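Local structure of cytokinin riboside 5'-monophosphate phosphoribohydrolase (Corynebacterium glutamicum, 5WQ3) at residues Y86-V97 with E113-G124. The protein is a member of the SLOG clan of proteins, built on a Rossmann-like alpha/beta fold with a central parallel sheet. Sequence-based numbering, arbitrary orientation.
Sequences YKAGVELGEKLV and EAPNKGASEANG
Around Gly-93 and Gly-118 the helices of 86-97 and 113-121 run in broadly the same direction, their axes crossing at -40° and closing to 6.3 Å. Gly-89, Gly-93 and Gly-118 bring no side chain into the interface and the backbones touch directly, with the CA atoms of Val-90 and Gly-118 4.2 Å apart. Three CA-H...O contacts follow: Pro-115 CA to Gly-89 O, Val-90 CA to Ala-114 O, and Gly-118 CA to Val-90 O, the last at 3.1 Å. At the N-terminal end the Tyr-86 ring lies over Ala-114, whose CB sits 3.7 Å from the ring centroid, squarely on the normal, in a CH-pi contact. With CG anti to the backbone N (chi1 -167°), the ring is carried across the first turn of 113-121, and its OH donates a short 2.5 Å hydrogen bond to Glu-113 OE1. That oxygen lies at the edge, in the ring plane; the carboxylate is turned 82° to the ring, and the hydroxyl approaches from above the carboxylate plane. Val-90 CG2 packs on Ala-114 CB and, at 4.0 Å, on Lys-117 CD. At the other end Val-97 straddles the C-terminus of helix 113-121: CG2 meets Ala-119 CB at 3.6 Å, while CG1 reaches Ala-122 CB and Gly-124 CA. A Schellman motif, with Asn-123 as C-prime residue, closes that helix through Gly-124 N to Ala-119 O. Pro-115 and Leu-96 both rest on strands 70-74 and 102-105, placing this glycine-mediated pair on one side of the parallel sheet of a Rossmann-like fold.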
ATOM      1  N   TYR C  86      51.528  28.091 -10.667  1.00 27.63           N
ATOM      2  CA  TYR C  86      50.549  29.088 -10.236  1.00 26.55           C
ATOM      3  C   TYR C  86      51.287  30.241  -9.538  1.00 31.72           C
ATOM      4  O   TYR C  86      51.042  31.428  -9.801  1.00 28.37           O
ATOM      5  CB  TYR C  86      49.448  28.509  -9.336  1.00 27.31           C
ATOM      6  CG  TYR C  86      48.256  29.434  -9.115  1.00 25.32           C
ATOM      7  CD1 TYR C  86      48.340  30.517  -8.264  1.00 27.77           C
ATOM      8  CD2 TYR C  86      47.063  29.256  -9.797  1.00 25.48           C
ATOM      9  CE1 TYR C  86      47.249  31.372  -8.051  1.00 24.52           C
ATOM     10  CE2 TYR C  86      45.966  30.133  -9.607  1.00 26.53           C
ATOM     11  CZ  TYR C  86      46.080  31.194  -8.737  1.00 26.73           C
ATOM     12  OH  TYR C  86      45.019  32.088  -8.522  1.00 28.24           O
ATOM     13  N   LYS C  87      52.203  29.891  -8.651  1.00 31.90           N
ATOM     14  CA  LYS C  87      52.888  30.939  -7.887  1.00 34.60           C
ATOM     15  C   LYS C  87      53.774  31.830  -8.812  1.00 30.54           C
ATOM     16  O   LYS C  87      53.823  33.084  -8.670  1.00 27.31           O
ATOM     17  CB  LYS C  87      53.715  30.320  -6.771  1.00 37.03           C
ATOM     18  CG  LYS C  87      54.465  31.319  -5.904  1.00 49.31           C
ATOM     19  CD  LYS C  87      55.279  30.563  -4.837  1.00 57.57           C
ATOM     20  CE  LYS C  87      56.517  31.317  -4.356  1.00 57.33           C
ATOM     21  NZ  LYS C  87      56.188  32.111  -3.148  1.00 55.39           N
ATOM     22  N   ALA C  88      54.446  31.167  -9.738  1.00 25.57           N
ATOM     23  CA  ALA C  88      55.172  31.835 -10.802  1.00 29.10           C
ATOM     24  C   ALA C  88      54.247  32.789 -11.614  1.00 29.23           C
ATOM     25  O   ALA C  88      54.559  33.970 -11.817  1.00 26.66           O
ATOM     26  CB  ALA C  88      55.835  30.786 -11.703  1.00 28.10           C
ATOM     27  N   GLY C  89      53.093  32.291 -12.021  1.00 28.26           N
ATOM     28  CA  GLY C  89      52.114  33.155 -12.738  1.00 27.90           C
ATOM     29  C   GLY C  89      51.733  34.406 -11.966  1.00 26.90           C
ATOM     30  O   GLY C  89      51.609  35.459 -12.560  1.00 27.84           O
ATOM     31  N   VAL C  90      51.547  34.297 -10.650  1.00 26.90           N
ATOM     32  CA  VAL C  90      51.178  35.466  -9.818  1.00 28.01           C
ATOM     33  C   VAL C  90      52.301  36.538  -9.818  1.00 28.24           C
ATOM     34  O   VAL C  90      52.034  37.748 -10.015  1.00 22.66           O
ATOM     35  CB  VAL C  90      50.792  35.055  -8.380  1.00 30.43           C
ATOM     36  CG1 VAL C  90      50.725  36.249  -7.429  1.00 31.24           C
ATOM     37  CG2 VAL C  90      49.457  34.297  -8.391  1.00 31.03           C
ATOM     38  N   GLU C  91      53.533  36.076  -9.601  1.00 28.25           N
ATOM     39  CA  GLU C  91      54.731  36.888  -9.596  1.00 30.05           C
ATOM     40  C   GLU C  91      54.964  37.542 -10.962  1.00 28.37           C
ATOM     41  O   GLU C  91      55.342  38.699 -11.035  1.00 30.42           O
ATOM     42  CB  GLU C  91      55.966  36.031  -9.223  1.00 33.49           C
ATOM     43  CG  GLU C  91      56.023  35.641  -7.745  1.00 38.65           C
ATOM     44  CD  GLU C  91      57.361  35.027  -7.325  1.00 47.20           C
ATOM     45  OE1 GLU C  91      58.052  34.386  -8.163  1.00 51.79           O
ATOM     46  OE2 GLU C  91      57.737  35.196  -6.150  1.00 59.02           O
ATOM     47  N   LEU C  92      54.720  36.803 -12.034  1.00 26.05           N
ATOM     48  CA  LEU C  92      54.798  37.355 -13.379  1.00 24.15           C
ATOM     49  C   LEU C  92      53.818  38.522 -13.567  1.00 22.08           C
ATOM     50  O   LEU C  92      54.167  39.587 -14.127  1.00 21.44           O
ATOM     51  CB  LEU C  92      54.509  36.270 -14.392  1.00 24.32           C
ATOM     52  CG  LEU C  92      54.544  36.739 -15.834  1.00 23.41           C
ATOM     53  CD1 LEU C  92      55.901  37.277 -16.193  1.00 23.57           C
ATOM     54  CD2 LEU C  92      54.163  35.590 -16.753  1.00 24.25           C
ATOM     55  N   GLY C  93      52.619  38.353 -13.075  1.00 19.86           N
ATOM     56  CA  GLY C  93      51.632  39.428 -13.246  1.00 21.28           C
ATOM     57  C   GLY C  93      52.075  40.648 -12.477  1.00 25.18           C
ATOM     58  O   GLY C  93      52.001  41.789 -12.967  1.00 25.23           O
ATOM     59  N   GLU C  94      52.541  40.413 -11.259  1.00 27.54           N
ATOM     60  CA  GLU C  94      53.071  41.501 -10.417  1.00 32.17           C
ATOM     61  C   GLU C  94      54.231  42.255 -11.113  1.00 28.06           C
ATOM     62  O   GLU C  94      54.238  43.485 -11.157  1.00 27.35           O
ATOM     63  CB  GLU C  94      53.529  40.946  -9.072  1.00 37.50           C
ATOM     64  CG  GLU C  94      53.843  42.021  -8.033  1.00 50.20           C
ATOM     65  CD  GLU C  94      55.303  42.466  -8.036  1.00 60.03           C
ATOM     66  OE1 GLU C  94      55.570  43.680  -8.294  1.00 62.39           O
ATOM     67  OE2 GLU C  94      56.177  41.591  -7.768  1.00 68.00           O
ATOM     68  N   LYS C  95      55.199  41.527 -11.664  1.00 25.89           N
ATOM     69  CA  LYS C  95      56.384  42.130 -12.299  1.00 22.41           C
ATOM     70  C   LYS C  95      56.050  42.812 -13.607  1.00 22.94           C
ATOM     71  O   LYS C  95      56.666  43.795 -13.968  1.00 22.02           O
ATOM     72  CB  LYS C  95      57.398  41.023 -12.584  1.00 23.14           C
ATOM     73  CG  LYS C  95      58.006  40.422 -11.297  1.00 24.75           C
ATOM     74  CD  LYS C  95      58.843  39.202 -11.583  1.00 28.52           C
ATOM     75  CE  LYS C  95      59.384  38.501 -10.324  1.00 33.06           C
ATOM     76  NZ  LYS C  95      60.210  39.426  -9.535  1.00 35.35           N
ATOM     77  N   LEU C  96      55.100  42.254 -14.360  1.00 20.38           N
ATOM     78  CA  LEU C  96      54.658  42.932 -15.572  1.00 22.09           C
ATOM     79  C   LEU C  96      54.055  44.294 -15.238  1.00 20.65           C
ATOM     80  O   LEU C  96      54.266  45.243 -15.942  1.00 19.98           O
ATOM     81  CB  LEU C  96      53.648  42.077 -16.383  1.00 21.60           C
ATOM     82  CG  LEU C  96      54.309  40.904 -17.075  1.00 22.09           C
ATOM     83  CD1 LEU C  96      53.276  39.912 -17.590  1.00 25.73           C
ATOM     84  CD2 LEU C  96      55.178  41.450 -18.202  1.00 22.39           C
ATOM     85  N   VAL C  97      53.316  44.379 -14.144  1.00 24.78           N
ATOM     86  CA  VAL C  97      52.639  45.643 -13.801  1.00 23.73           C
ATOM     87  C   VAL C  97      53.662  46.657 -13.289  1.00 23.71           C
ATOM     88  O   VAL C  97      53.519  47.807 -13.547  1.00 21.70           O
ATOM     89  CB  VAL C  97      51.602  45.439 -12.717  1.00 27.75           C
ATOM     90  CG1 VAL C  97      51.238  46.775 -12.009  1.00 30.76           C
ATOM     91  CG2 VAL C  97      50.380  44.813 -13.341  1.00 30.96           C
ATOM     92  N   GLU C 113      44.158  32.715 -14.284  1.00 31.36           N
ATOM     93  CA  GLU C 113      43.855  33.503 -13.130  1.00 28.57           C
ATOM     94  C   GLU C 113      45.105  33.996 -12.420  1.00 26.26           C
ATOM     95  O   GLU C 113      45.063  35.033 -11.808  1.00 26.89           O
ATOM     96  CB  GLU C 113      43.054  32.672 -12.134  1.00 31.19           C
ATOM     97  CG  GLU C 113      42.694  33.357 -10.837  1.00 31.63           C
ATOM     98  CD  GLU C 113      42.008  32.440  -9.893  1.00 36.39           C
ATOM     99  OE1 GLU C 113      42.687  31.516  -9.366  1.00 37.22           O
ATOM    100  OE2 GLU C 113      40.795  32.631  -9.709  1.00 41.05           O
ATOM    101  N   ALA C 114      46.169  33.208 -12.393  1.00 24.21           N
ATOM    102  CA  ALA C 114      47.338  33.574 -11.614  1.00 25.73           C
ATOM    103  C   ALA C 114      47.922  34.966 -12.029  1.00 25.31           C
ATOM    104  O   ALA C 114      48.137  35.863 -11.205  1.00 27.62           O
ATOM    105  CB  ALA C 114      48.393  32.463 -11.691  1.00 25.51           C
ATOM    106  N   PRO C 115      48.091  35.182 -13.331  1.00 22.43           N
ATOM    107  CA  PRO C 115      48.719  36.467 -13.617  1.00 23.58           C
ATOM    108  C   PRO C 115      47.700  37.550 -13.454  1.00 23.25           C
ATOM    109  O   PRO C 115      48.104  38.686 -13.237  1.00 24.84           O
ATOM    110  CB  PRO C 115      49.207  36.331 -15.103  1.00 23.77           C
ATOM    111  CG  PRO C 115      48.688  35.027 -15.577  1.00 22.00           C
ATOM    112  CD  PRO C 115      48.251  34.198 -14.418  1.00 21.24           C
ATOM    113  N   ASN C 116      46.400  37.232 -13.506  1.00 24.10           N
ATOM    114  CA  ASN C 116      45.371  38.310 -13.317  1.00 25.19           C
ATOM    115  C   ASN C 116      45.437  38.730 -11.814  1.00 27.14           C
ATOM    116  O   ASN C 116      45.410  39.900 -11.448  1.00 27.04           O
ATOM    117  CB  ASN C 116      43.943  37.850 -13.632  1.00 26.17           C
ATOM    118  CG  ASN C 116      43.620  37.774 -15.104  1.00 26.87           C
ATOM    119  OD1 ASN C 116      43.154  36.739 -15.579  1.00 26.84           O
ATOM    120  ND2 ASN C 116      43.799  38.863 -15.827  1.00 27.12           N
ATOM    121  N   LYS C 117      45.525  37.743 -10.954  1.00 30.11           N
ATOM    122  CA  LYS C 117      45.693  37.970  -9.530  1.00 31.57           C
ATOM    123  C   LYS C 117      46.914  38.851  -9.268  1.00 31.79           C
ATOM    124  O   LYS C 117      46.789  39.893  -8.655  1.00 32.19           O
ATOM    125  CB  LYS C 117      45.850  36.635  -8.804  1.00 32.02           C
ATOM    126  CG  LYS C 117      46.046  36.808  -7.317  1.00 35.88           C
ATOM    127  CD  LYS C 117      46.044  35.480  -6.583  1.00 38.18           C
ATOM    128  CE  LYS C 117      45.895  35.707  -5.078  1.00 42.15           C
ATOM    129  NZ  LYS C 117      45.868  34.376  -4.423  1.00 45.20           N
ATOM    130  N   GLY C 118      48.092  38.396  -9.707  1.00 30.78           N
ATOM    131  CA  GLY C 118      49.307  39.215  -9.626  1.00 30.31           C
ATOM    132  C   GLY C 118      49.119  40.658 -10.005  1.00 31.16           C
ATOM    133  O   GLY C 118      49.442  41.557  -9.224  1.00 29.14           O
ATOM    134  N   ALA C 119      48.607  40.890 -11.212  1.00 25.71           N
ATOM    135  CA  ALA C 119      48.415  42.233 -11.727  1.00 27.58           C
ATOM    136  C   ALA C 119      47.408  43.070 -10.955  1.00 30.42           C
ATOM    137  O   ALA C 119      47.622  44.268 -10.725  1.00 30.59           O
ATOM    138  CB  ALA C 119      47.964  42.166 -13.144  1.00 27.13           C
ATOM    139  N   SER C 120      46.280  42.461 -10.626  1.00 34.53           N
ATOM    140  CA  SER C 120      45.199  43.184  -9.959  1.00 35.45           C
ATOM    141  C   SER C 120      45.674  43.608  -8.565  1.00 35.32           C
ATOM    142  O   SER C 120      45.531  44.748  -8.160  1.00 34.33           O
ATOM    143  CB  SER C 120      43.949  42.315  -9.839  1.00 35.00           C
ATOM    144  OG  SER C 120      42.822  43.166  -9.622  1.00 35.30           O
ATOM    145  N   GLU C 121      46.267  42.670  -7.863  1.00 33.84           N
ATOM    146  CA  GLU C 121      46.689  42.928  -6.505  1.00 37.28           C
ATOM    147  C   GLU C 121      47.887  43.871  -6.437  1.00 37.19           C
ATOM    148  O   GLU C 121      48.137  44.394  -5.375  1.00 37.17           O
ATOM    149  CB  GLU C 121      46.924  41.623  -5.742  1.00 36.05           C
ATOM    150  CG  GLU C 121      45.600  40.896  -5.453  1.00 37.99           C
ATOM    151  CD  GLU C 121      45.756  39.667  -4.562  1.00 42.94           C
ATOM    152  OE1 GLU C 121      46.914  39.192  -4.399  1.00 44.71           O
ATOM    153  OE2 GLU C 121      44.704  39.150  -4.062  1.00 44.65           O
ATOM    154  N   ALA C 122      48.595  44.116  -7.554  1.00 33.04           N
ATOM    155  CA  ALA C 122      49.588  45.216  -7.621  1.00 29.06           C
ATOM    156  C   ALA C 122      49.010  46.472  -8.148  1.00 27.69           C
ATOM    157  O   ALA C 122      49.739  47.334  -8.594  1.00 31.71           O
ATOM    158  CB  ALA C 122      50.763  44.843  -8.489  1.00 29.36           C
ATOM    159  N   ASN C 123      47.699  46.633  -8.133  1.00 30.17           N
ATOM    160  CA  ASN C 123      47.117  47.878  -8.670  1.00 32.99           C
ATOM    161  C   ASN C 123      47.413  48.160 -10.094  1.00 32.44           C
ATOM    162  O   ASN C 123      47.450  49.337 -10.464  1.00 34.81           O
ATOM    163  CB  ASN C 123      47.618  49.116  -7.906  1.00 40.34           C
ATOM    164  CG  ASN C 123      47.434  48.991  -6.428  1.00 43.85           C
ATOM    165  OD1 ASN C 123      48.411  48.945  -5.627  1.00 47.43           O
ATOM    166  ND2 ASN C 123      46.181  48.894  -6.041  1.00 47.99           N
ATOM    167  N   GLY C 124      47.649  47.117 -10.913  1.00 31.63           N
ATOM    168  CA  GLY C 124      47.791  47.298 -12.347  1.00 32.27           C
ATOM    169  C   GLY C 124      46.492  46.953 -13.084  1.00 30.76           C
ATOM    170  O   GLY C 124      45.511  46.543 -12.479  1.00 31.86           O
TER